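Local coordinates for uncharacterized protein (Bacteroides vulgatus, PDB 4ZGF) that is of unknown function but binds calcium ions and probably has a lipocalin-like fold of the calycin clan, at residues I90-T95 against E104-L109. Numbering follows the deposited sequence. Where two conformers were deposited one is given.
Sequences INFTKT and EFIEAL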
loop_
_atom_site.group_PDB
_atom_site.type_symbol
_atom_site.label_atom_id
_atom_site.label_comp_id
_atom_site.label_asym_id
_atom_site.label_seq_id
_atom_site.Cartn_x
_atom_site.Cartn_y
_atom_site.Cartn_z
ATOM N N ILE A 90 3.980 1.885 11.247
ATOM C CA ILE A 90 2.579 1.475 11.329
ATOM C C ILE A 90 2.474 0.299 12.285
ATOM O O ILE A 90 3.354 -0.590 12.304
ATOM C CB ILE A 90 2.066 1.124 9.914
ATOM C CG1 ILE A 90 2.094 2.390 9.035
ATOM C CG2 ILE A 90 0.663 0.544 9.952
ATOM C CD1 ILE A 90 1.868 2.162 7.563
ATOM N N ASN A 91 1.401 0.298 13.074
ATOM C CA ASN A 91 1.166 -0.734 14.105
ATOM C C ASN A 91 -0.263 -1.180 13.998
ATOM O O ASN A 91 -1.183 -0.353 14.098
ATOM C CB ASN A 91 1.405 -0.129 15.492
ATOM C CG ASN A 91 2.625 0.764 15.473
ATOM O OD1 ASN A 91 3.716 0.323 15.098
ATOM N ND2 ASN A 91 2.433 2.047 15.820
ATOM N N PHE A 92 -0.505 -2.465 13.796
ATOM C CA PHE A 92 -1.890 -2.976 13.719
ATOM C C PHE A 92 -2.402 -3.377 15.095
ATOM O O PHE A 92 -1.723 -4.060 15.867
ATOM C CB PHE A 92 -1.969 -4.183 12.803
ATOM C CG PHE A 92 -1.851 -3.835 11.338
ATOM C CD1 PHE A 92 -0.589 -3.742 10.734
ATOM C CD2 PHE A 92 -2.974 -3.629 10.553
ATOM C CE1 PHE A 92 -0.497 -3.424 9.398
ATOM C CE2 PHE A 92 -2.859 -3.319 9.225
ATOM C CZ PHE A 92 -1.621 -3.218 8.643
ATOM N N THR A 93 -3.660 -3.008 15.353
ATOM C CA THR A 93 -4.419 -3.518 16.513
ATOM C C THR A 93 -5.551 -4.434 16.126
ATOM O O THR A 93 -6.024 -5.199 16.969
ATOM C CB THR A 93 -4.886 -2.380 17.421
ATOM O OG1 THR A 93 -5.661 -1.457 16.673
ATOM C CG2 THR A 93 -3.684 -1.637 18.026
ATOM N N LYS A 94 -6.019 -4.374 14.875
ATOM C CA LYS A 94 -7.094 -5.253 14.401
ATOM C C LYS A 94 -6.822 -5.589 12.956
ATOM O O LYS A 94 -6.545 -4.680 12.152
ATOM C CB LYS A 94 -8.443 -4.549 14.489
ATOM C CG LYS A 94 -9.640 -5.367 13.982
ATOM C CD LYS A 94 -10.886 -4.490 13.786
ATOM C CE LYS A 94 -12.113 -5.242 13.258
ATOM N NZ LYS A 94 -12.015 -5.812 11.875
ATOM N N THR A 95 -6.943 -6.877 12.628
ATOM C CA THR A 95 -6.942 -7.346 11.233
ATOM C C THR A 95 -8.098 -8.323 11.080
ATOM O O THR A 95 -8.450 -9.052 12.025
ATOM C CB THR A 95 -5.613 -8.007 10.834
ATOM O OG1 THR A 95 -5.308 -9.098 11.708
ATOM C CG2 THR A 95 -4.475 -7.004 10.826
ATOM N N GLU A 104 -0.413 -10.227 2.276
ATOM C CA GLU A 104 0.561 -9.474 1.514
ATOM C C GLU A 104 0.490 -7.967 1.865
ATOM O O GLU A 104 1.518 -7.295 2.034
ATOM C CB GLU A 104 0.340 -9.734 0.030
ATOM C CG GLU A 104 1.360 -9.095 -0.866
ATOM C CD GLU A 104 1.170 -9.460 -2.320
ATOM O OE1 GLU A 104 0.083 -9.903 -2.719
ATOM O OE2 GLU A 104 2.119 -9.288 -3.082
ATOM N N PHE A 105 -0.735 -7.441 1.933
ATOM C CA PHE A 105 -0.936 -6.033 2.267
ATOM C C PHE A 105 -0.459 -5.714 3.686
ATOM O O PHE A 105 0.253 -4.726 3.934
ATOM C CB PHE A 105 -2.414 -5.694 2.092
ATOM C CG PHE A 105 -2.760 -4.278 2.424
ATOM C CD1 PHE A 105 -2.564 -3.265 1.518
ATOM C CD2 PHE A 105 -3.229 -3.938 3.704
ATOM C CE1 PHE A 105 -2.908 -1.941 1.809
ATOM C CE2 PHE A 105 -3.573 -2.623 4.000
ATOM C CZ PHE A 105 -3.407 -1.629 3.043
ATOM N N ILE A 106 -0.883 -6.546 4.641
ATOM C CA ILE A 106 -0.530 -6.330 6.039
ATOM C C ILE A 106 0.991 -6.403 6.227
ATOM O O ILE A 106 1.564 -5.581 6.945
ATOM C CB ILE A 106 -1.302 -7.346 6.937
ATOM C CG1 ILE A 106 -2.799 -7.014 6.928
ATOM C CG2 ILE A 106 -0.772 -7.341 8.365
ATOM C CD1 ILE A 106 -3.674 -8.188 7.404
ATOM N N GLU A 107 1.643 -7.341 5.554
ATOM C CA GLU A 107 3.085 -7.437 5.650
ATOM C C GLU A 107 3.761 -6.198 5.068
ATOM O O GLU A 107 4.702 -5.658 5.659
ATOM C CB GLU A 107 3.551 -8.712 4.955
ATOM C CG GLU A 107 5.035 -9.009 5.085
ATOM C CD GLU A 107 5.521 -9.509 6.499
ATOM O OE1 GLU A 107 4.813 -9.551 7.584
ATOM O OE2 GLU A 107 6.745 -9.737 6.537
ATOM N N ALA A 108 3.293 -5.705 3.918
ATOM C CA ALA A 108 3.878 -4.496 3.347
ATOM C C ALA A 108 3.752 -3.318 4.296
ATOM O O ALA A 108 4.693 -2.529 4.454
ATOM C CB ALA A 108 3.255 -4.181 1.992
ATOM N N LEU A 109 2.588 -3.169 4.929
ATOM C CA LEU A 109 2.417 -2.059 5.844
ATOM C C LEU A 109 3.223 -2.253 7.123
ATOM O O LEU A 109 3.765 -1.292 7.649
ATOM C CB LEU A 109 0.935 -1.799 6.160
ATOM C CG LEU A 109 0.327 -0.782 5.162
ATOM C CD1 LEU A 109 0.375 -1.243 3.729
ATOM C CD2 LEU A 109 -1.032 -0.356 5.612
HETATM O O HOH W 1 5.374 0.096 9.432
#
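The aromatic ring of Phe92 points from the strand into the groove between Ile106 and Leu109, residues three apart on the helix. Ile106 comes over one ring face in a CH-pi contact, its CG2 lying 4.2 Å from the centroid of the Phe92 ring and only 18° off the normal. Leu109 instead meets the rim near the ring plane, where its CB is 3.8 Å from Phe92 CZ. CG of Phe92 stands anti to its own carbonyl carbon (chi1 -73°), which carries the ring toward the helix, and Phe66 packs edge-to-face with it. Apolar contacts continue on both sides: CD1 of Ile90 approaches CG of Leu109 at 4.1 Å, while the other branch of Ile106 extends to Thr95, with CD1 3.7 Å from Thr95 CG2.

A water bridges the backbones of strand and helix: Ile90 N donates to it at 2.9 Å, and the water lies 2.8 Å from Leu109 O, to which it can donate, although it has other acceptors in reach.

The axes of strand 90-92 and helix 104-109 come within 9.4 Å, with an angle of 136° between their N-to-C directions. Inward, Leu109 also reaches Ile133 and Phe135 of strand 132-136. The arrangement is a helix packed through its apolar side against a curled antiparallel sheet, consistent with the lipocalin-like fold of the calycin clan.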